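Local coordinates for anti-sigma-I factor RsgI2 (Clostridium thermocellum, PDB 4B9P), which probably senses polysaccharide outside the cell through its C-terminal family 3 carbohydrate-binding module, the part present here, and in response releases the sigma factor SigI2, at residues N64-Q76 with S86-V98. Residues are numbered along the deposited sequence; the frame is centred on the assembly and turned at random. Where two conformers were deposited one is given.
Sequences NITSSKITGTVVQ and SYVEIGFTNSAGV
The antiparallel hairpin formed by strands 70-81 and 84-92 lies at one side of a five-stranded sheet, with Thr71, Thr73 and Val75 paired in register to Gly91, Glu89 and Tyr87. Each of these pairs exchanges two backbone hydrogen bonds, and Thr93 N extends the series to Lys69 O. Val75, beta-branched and so at ease in a strand, also sets its CB over one face of the Tyr87 ring, a CH-pi contact 3.9 Å from the centroid, while Val75 CG1 reaches Tyr87 CZ at 3.6 Å. Tyr87 has CG between its backbone N and carbonyl carbon (chi1 52°), which lays the ring beside Val75. On that same face Gly91 makes room for Thr71 OG1, only 3.3 Å from Gly91 CA, and a water joins this hydroxyl to Glu89 O. Glu89 OE1 forms a salt bridge with Arg45 NE on strand 42-48. The other face is mainly apolar from Ile70 to Val88, with Ser86 and Gln76 a polar end: Ile70 CD1 meets Phe92 CE1 at 3.5 Å, and Ile70 CG2 meets Ile90 CG2 at 4.0 Å. From the preceding loop Ile65 CD1 reaches Phe92 CD1 (4.1 Å). Val88 and Ile90 are buried against strand 104-111 of the facing sheet, placing this hairpin at the border of the two-sheet beta sandwich of a family 3 carbohydrate-binding module.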
ATOM      1  N   ASN A  64       7.430 -10.382   5.727  1.00 18.57           N
ATOM      2  CA  ASN A  64       8.597 -10.995   6.350  1.00 19.75           C
ATOM      3  C   ASN A  64       8.610 -10.813   7.866  1.00 20.53           C
ATOM      4  O   ASN A  64       9.332 -11.554   8.544  1.00 23.30           O
ATOM      5  CB  ASN A  64       9.902 -10.477   5.715  1.00 20.09           C
ATOM      6  CG  ASN A  64      10.151  -8.999   5.962  1.00 20.37           C
ATOM      7  OD1 ASN A  64       9.230  -8.201   5.968  1.00 19.67           O
ATOM      8  ND2 ASN A  64      11.394  -8.636   6.175  1.00 24.89           N
ATOM      9  N   ILE A  65       7.790  -9.902   8.421  1.00 19.25           N
ATOM     10  CA  ILE A  65       7.659  -9.791   9.889  1.00 19.40           C
ATOM     11  C   ILE A  65       6.389 -10.442  10.412  1.00 19.89           C
ATOM     12  O   ILE A  65       6.109 -10.388  11.607  1.00 21.16           O
ATOM     13  CB  ILE A  65       7.804  -8.345  10.396  1.00 21.54           C
ATOM     14  CG1 ILE A  65       6.647  -7.450   9.951  1.00 20.39           C
ATOM     15  CG2 ILE A  65       9.150  -7.783   9.944  1.00 22.55           C
ATOM     16  CD1 ILE A  65       6.669  -6.055  10.590  1.00 22.17           C
ATOM     17  N   THR A  66       5.698 -11.122   9.497  1.00 20.32           N
ATOM     18  CA  THR A  66       4.387 -11.786   9.673  1.00 20.79           C
ATOM     19  C   THR A  66       3.227 -10.805   9.663  1.00 19.58           C
ATOM     20  O   THR A  66       3.319  -9.679  10.157  1.00 20.06           O
ATOM     21  CB  THR A  66       4.288 -12.793  10.846  1.00 20.90           C
ATOM     22  OG1 THR A  66       4.129 -12.102  12.108  1.00 22.07           O
ATOM     23  CG2 THR A  66       5.489 -13.765  10.861  1.00 23.57           C
ATOM     24  N   SER A  67       2.110 -11.270   9.121  1.00 19.97           N
ATOM     25  CA  SER A  67       0.986 -10.383   8.865  1.00 20.19           C
ATOM     26  C   SER A  67       0.340  -9.830  10.132  1.00 18.96           C
ATOM     27  O   SER A  67      -0.289  -8.769  10.080  1.00 20.27           O
ATOM     28  CB  SER A  67      -0.030 -11.104   7.978  1.00 21.40           C
ATOM     29  OG  SER A  67      -0.545 -12.198   8.686  1.00 24.01           O
ATOM     30  N   SER A  68       0.517 -10.504  11.261  1.00 20.00           N
ATOM     31  CA  SER A  68      -0.080 -10.026  12.485  1.00 20.45           C
ATOM     32  C   SER A  68       0.538  -8.737  12.981  1.00 18.97           C
ATOM     33  O   SER A  68      -0.046  -8.105  13.837  1.00 20.12           O
ATOM     34  CB  SER A  68      -0.057 -11.106  13.580  1.00 22.59           C
ATOM     35  OG  SER A  68       1.217 -11.734  13.616  1.00 25.39           O
ATOM     36  N   LYS A  69       1.680  -8.343  12.441  1.00 18.33           N
ATOM     37  CA  LYS A  69       2.315  -7.061  12.791  1.00 17.83           C
ATOM     38  C   LYS A  69       1.934  -5.909  11.856  1.00 17.51           C
ATOM     39  O   LYS A  69       2.354  -4.769  12.061  1.00 18.72           O
ATOM     40  CB  LYS A  69       3.875  -7.208  12.891  1.00 19.08           C
ATOM     41  CG  LYS A  69       4.257  -8.128  14.046  1.00 22.07           C
ATOM     42  CD  LYS A  69       5.755  -8.315  14.132  1.00 24.20           C
ATOM     43  CE  LYS A  69       6.065  -9.283  15.280  1.00 29.26           C
ATOM     44  NZ  LYS A  69       7.505  -9.396  15.521  1.00 30.77           N
ATOM     45  N   ILE A  70       1.150  -6.223  10.819  1.00 17.71           N
ATOM     46  CA  ILE A  70       0.764  -5.273   9.789  1.00 17.75           C
ATOM     47  C   ILE A  70      -0.675  -4.848  10.007  1.00 17.72           C
ATOM     48  O   ILE A  70      -1.510  -5.691  10.352  1.00 19.09           O
ATOM     49  CB  ILE A  70       0.882  -5.947   8.360  1.00 18.88           C
ATOM     50  CG1 ILE A  70       2.283  -6.522   8.120  1.00 20.57           C
ATOM     51  CG2 ILE A  70       0.505  -4.907   7.327  1.00 20.06           C
ATOM     52  CD1 ILE A  70       3.440  -5.511   8.311  1.00 22.53           C
ATOM     53  N   THR A  71      -0.953  -3.569   9.784  1.00 17.83           N
ATOM     54  CA  THR A  71      -2.325  -3.069   9.756  1.00 19.14           C
ATOM     55  C   THR A  71      -2.608  -2.492   8.359  1.00 18.20           C
ATOM     56  O   THR A  71      -1.695  -2.006   7.700  1.00 19.03           O
ATOM     57  CB  THR A  71      -2.567  -1.975  10.824  1.00 19.89           C
ATOM     58  OG1 THR A  71      -1.854  -0.787  10.486  1.00 21.11           O
ATOM     59  CG2 THR A  71      -2.065  -2.434  12.179  1.00 22.63           C
ATOM     60  N   GLY A  72      -3.854  -2.547   7.915  1.00 18.81           N
ATOM     61  CA  GLY A  72      -4.211  -1.879   6.685  1.00 19.49           C
ATOM     62  C   GLY A  72      -5.623  -1.383   6.793  1.00 19.60           C
ATOM     63  O   GLY A  72      -6.491  -2.089   7.331  1.00 23.14           O
ATOM     64  N   THR A  73      -5.870  -0.203   6.236  0.68 19.58           N
ATOM     65  CA  THR A  73      -7.175   0.408   6.279  0.68 21.61           C
ATOM     66  C   THR A  73      -7.444   0.985   4.903  0.68 19.49           C
ATOM     67  O   THR A  73      -6.536   1.518   4.261  0.68 21.24           O
ATOM     68  CB  THR A  73      -7.179   1.568   7.311  0.68 23.25           C
ATOM     69  OG1 THR A  73      -6.530   1.162   8.529  0.68 28.37           O
ATOM     70  CG2 THR A  73      -8.621   2.081   7.576  0.68 24.28           C
ATOM     71  N   VAL A  74      -8.697   0.904   4.449  1.00 18.18           N
ATOM     72  CA  VAL A  74      -9.109   1.578   3.254  1.00 17.66           C
ATOM     73  C   VAL A  74      -9.711   2.910   3.657  1.00 17.94           C
ATOM     74  O   VAL A  74     -10.660   2.936   4.450  1.00 20.68           O
ATOM     75  CB  VAL A  74     -10.112   0.702   2.487  1.00 19.83           C
ATOM     76  CG1 VAL A  74     -10.684   1.459   1.286  1.00 22.42           C
ATOM     77  CG2 VAL A  74      -9.477  -0.671   2.115  1.00 23.12           C
ATOM     78  N   VAL A  75      -9.200   4.003   3.089  1.00 17.59           N
ATOM     79  CA  VAL A  75      -9.653   5.338   3.470  1.00 17.67           C
ATOM     80  C   VAL A  75     -10.206   6.054   2.252  1.00 17.71           C
ATOM     81  O   VAL A  75      -9.568   6.095   1.215  1.00 19.01           O
ATOM     82  CB  VAL A  75      -8.466   6.134   4.033  1.00 19.59           C
ATOM     83  CG1 VAL A  75      -8.920   7.529   4.472  1.00 22.41           C
ATOM     84  CG2 VAL A  75      -7.809   5.365   5.204  1.00 23.29           C
ATOM     85  N   GLN A  76     -11.385   6.622   2.418  0.58 17.64           N
ATOM     86  CA  GLN A  76     -11.946   7.509   1.419  0.58 18.29           C
ATOM     87  C   GLN A  76     -11.380   8.924   1.634  0.58 17.84           C
ATOM     88  O   GLN A  76     -11.277   9.402   2.773  0.58 18.00           O
ATOM     89  CB  GLN A  76     -13.478   7.498   1.507  0.58 19.49           C
ATOM     90  CG  GLN A  76     -14.110   6.179   1.052  0.58 22.02           C
ATOM     91  CD  GLN A  76     -14.048   5.067   2.101  0.58 25.86           C
ATOM     92  OE1 GLN A  76     -14.491   5.259   3.239  0.58 28.40           O
ATOM     93  NE2 GLN A  76     -13.523   3.903   1.721  0.58 25.64           N
ATOM     94  N   SER A  86      -9.116   7.600  -2.921  1.00 15.91           N
ATOM     95  CA  SER A  86      -9.050   6.659  -1.802  1.00 16.03           C
ATOM     96  C   SER A  86      -7.590   6.347  -1.612  1.00 16.11           C
ATOM     97  O   SER A  86      -6.776   6.546  -2.534  1.00 16.57           O
ATOM     98  CB  SER A  86      -9.754   5.374  -2.175  1.00 17.36           C
ATOM     99  OG  SER A  86     -11.127   5.597  -2.449  1.00 18.73           O
ATOM    100  N   TYR A  87      -7.231   5.809  -0.449  1.00 16.71           N
ATOM    101  CA  TYR A  87      -5.912   5.214  -0.333  1.00 15.77           C
ATOM    102  C   TYR A  87      -6.008   4.041   0.620  1.00 16.87           C
ATOM    103  O   TYR A  87      -6.859   3.998   1.519  1.00 17.59           O
ATOM    104  CB  TYR A  87      -4.799   6.188   0.117  1.00 17.00           C
ATOM    105  CG  TYR A  87      -5.076   6.978   1.357  1.00 17.63           C
ATOM    106  CD1 TYR A  87      -4.761   6.473   2.626  1.00 18.46           C
ATOM    107  CD2 TYR A  87      -5.622   8.248   1.281  1.00 18.85           C
ATOM    108  CE1 TYR A  87      -4.989   7.258   3.776  1.00 20.16           C
ATOM    109  CE2 TYR A  87      -5.842   9.022   2.402  1.00 20.02           C
ATOM    110  CZ  TYR A  87      -5.529   8.520   3.650  1.00 20.48           C
ATOM    111  OH  TYR A  87      -5.775   9.300   4.753  1.00 24.53           O
ATOM    112  N   VAL A  88      -5.139   3.067   0.396  1.00 16.30           N
ATOM    113  CA  VAL A  88      -4.876   2.036   1.369  1.00 16.96           C
ATOM    114  C   VAL A  88      -3.780   2.562   2.264  1.00 17.29           C
ATOM    115  O   VAL A  88      -2.727   2.951   1.781  1.00 18.40           O
ATOM    116  CB  VAL A  88      -4.361   0.757   0.648  1.00 18.66           C
ATOM    117  CG1 VAL A  88      -4.144  -0.345   1.666  1.00 20.97           C
ATOM    118  CG2 VAL A  88      -5.319   0.334  -0.469  1.00 21.28           C
ATOM    119  N   GLU A  89      -4.036   2.631   3.567  1.00 17.25           N
ATOM    120  CA  GLU A  89      -2.996   3.044   4.490  1.00 17.59           C
ATOM    121  C   GLU A  89      -2.512   1.809   5.237  1.00 17.66           C
ATOM    122  O   GLU A  89      -3.275   1.173   5.978  1.00 18.12           O
ATOM    123  CB  GLU A  89      -3.527   4.066   5.492  1.00 19.86           C
ATOM    124  CG  GLU A  89      -2.428   4.562   6.383  1.00 22.21           C
ATOM    125  CD  GLU A  89      -2.825   5.750   7.209  1.00 25.58           C
ATOM    126  OE1 GLU A  89      -2.816   6.873   6.681  1.00 28.52           O
ATOM    127  OE2 GLU A  89      -3.110   5.562   8.398  1.00 27.50           O
ATOM    128  N   ILE A  90      -1.238   1.479   5.055  1.00 17.84           N
ATOM    129  CA  ILE A  90      -0.617   0.332   5.684  1.00 16.99           C
ATOM    130  C   ILE A  90       0.199   0.867   6.843  1.00 18.85           C
ATOM    131  O   ILE A  90       0.908   1.866   6.722  1.00 19.48           O
ATOM    132  CB  ILE A  90       0.284  -0.382   4.674  1.00 19.05           C
ATOM    133  CG1 ILE A  90      -0.573  -1.035   3.609  1.00 23.13           C
ATOM    134  CG2 ILE A  90       1.162  -1.447   5.377  1.00 22.71           C
ATOM    135  CD1 ILE A  90       0.233  -1.679   2.465  1.00 25.31           C
ATOM    136  N   GLY A  91       0.050   0.243   7.992  1.00 18.83           N
ATOM    137  CA  GLY A  91       0.792   0.634   9.164  1.00 19.64           C
ATOM    138  C   GLY A  91       1.250  -0.606   9.889  1.00 18.80           C
ATOM    139  O   GLY A  91       1.201  -1.729   9.352  1.00 18.50           O
ATOM    140  N   PHE A  92       1.702  -0.393  11.124  1.00 17.95           N
ATOM    141  CA  PHE A  92       2.321  -1.461  11.891  1.00 18.05           C
ATOM    142  C   PHE A  92       1.798  -1.392  13.302  1.00 18.74           C
ATOM    143  O   PHE A  92       1.497  -0.308  13.824  1.00 21.12           O
ATOM    144  CB  PHE A  92       3.832  -1.243  11.876  1.00 18.02           C
ATOM    145  CG  PHE A  92       4.399  -1.281  10.493  1.00 17.66           C
ATOM    146  CD1 PHE A  92       4.779  -2.471   9.926  1.00 20.42           C
ATOM    147  CD2 PHE A  92       4.476  -0.120   9.731  1.00 17.81           C
ATOM    148  CE1 PHE A  92       5.250  -2.509   8.629  1.00 20.87           C
ATOM    149  CE2 PHE A  92       4.953  -0.174   8.436  1.00 19.66           C
ATOM    150  CZ  PHE A  92       5.324  -1.354   7.901  1.00 21.13           C
ATOM    151  N   THR A  93       1.727  -2.533  13.973  1.00 18.28           N
ATOM    152  CA  THR A  93       1.192  -2.529  15.336  1.00 19.30           C
ATOM    153  C   THR A  93       2.211  -1.955  16.314  1.00 21.02           C
ATOM    154  O   THR A  93       3.411  -1.830  16.015  1.00 21.54           O
ATOM    155  CB  THR A  93       0.824  -3.918  15.786  1.00 19.54           C
ATOM    156  OG1 THR A  93       2.030  -4.700  15.767  1.00 21.16           O
ATOM    157  CG2 THR A  93      -0.260  -4.521  14.886  1.00 20.11           C
ATOM    158  N   ASN A  94       1.725  -1.629  17.507  1.00 23.33           N
ATOM    159  CA  ASN A  94       2.538  -0.999  18.525  1.00 25.90           C
ATOM    160  C   ASN A  94       3.720  -1.902  18.870  1.00 26.94           C
ATOM    161  O   ASN A  94       4.780  -1.414  19.249  1.00 28.17           O
ATOM    162  CB  ASN A  94       1.674  -0.719  19.754  1.00 29.18           C
ATOM    163  CG  ASN A  94       2.356   0.165  20.732  1.00 38.29           C
ATOM    164  OD1 ASN A  94       2.872   1.217  20.356  1.00 42.58           O
ATOM    165  ND2 ASN A  94       2.400  -0.254  22.000  1.00 43.74           N
ATOM    166  N   SER A  95       3.530  -3.218  18.764  1.00 25.24           N
ATOM    167  CA  SER A  95       4.543  -4.205  19.105  1.00 25.97           C
ATOM    168  C   SER A  95       5.325  -4.729  17.874  1.00 25.24           C
ATOM    169  O   SER A  95       6.041  -5.720  17.964  1.00 27.20           O
ATOM    170  CB  SER A  95       3.877  -5.319  19.893  1.00 26.94           C
ATOM    171  OG  SER A  95       3.585  -4.902  21.242  1.00 28.23           O
ATOM    172  N   ALA A  96       5.225  -4.052  16.735  1.00 23.74           N
ATOM    173  CA  ALA A  96       5.951  -4.464  15.537  1.00 23.40           C
ATOM    174  C   ALA A  96       7.465  -4.289  15.653  1.00 22.66           C
ATOM    175  O   ALA A  96       8.207  -4.887  14.894  1.00 29.36           O
ATOM    176  CB  ALA A  96       5.454  -3.707  14.328  1.00 23.49           C
ATOM    177  N   GLY A  97       7.927  -3.441  16.569  1.00 23.06           N
ATOM    178  CA  GLY A  97       9.346  -3.290  16.831  1.00 24.31           C
ATOM    179  C   GLY A  97       9.964  -2.170  16.009  1.00 22.03           C
ATOM    180  O   GLY A  97       9.309  -1.248  15.526  1.00 22.51           O
ATOM    181  N   VAL A  98      11.274  -2.285  15.842  1.00 23.66           N
ATOM    182  CA  VAL A  98      12.083  -1.228  15.276  1.00 25.83           C
ATOM    183  C   VAL A  98      12.710  -1.721  13.990  1.00 25.69           C
ATOM    184  O   VAL A  98      13.153  -2.870  13.910  1.00 28.62           O
ATOM    185  CB  VAL A  98      13.159  -0.780  16.292  1.00 28.57           C
ATOM    186  CG1 VAL A  98      14.205   0.081  15.642  1.00 30.62           C
ATOM    187  CG2 VAL A  98      12.471  -0.038  17.435  1.00 29.23           C
TER
HETATM  188  O   HOH W   1       1.131  -7.346  16.329  1.00 23.35           O
HETATM  189  O   HOH W   2       8.563  -7.349  16.668  1.00 50.79           O
HETATM  190  O   HOH W   3      -3.373   0.853   8.752  1.00 22.71           O
HETATM  191  O   HOH W   4      -1.221   0.896  12.551  1.00 29.82           O
HETATM  192  O   HOH W   5     -12.398   3.612  -0.817  1.00 23.13           O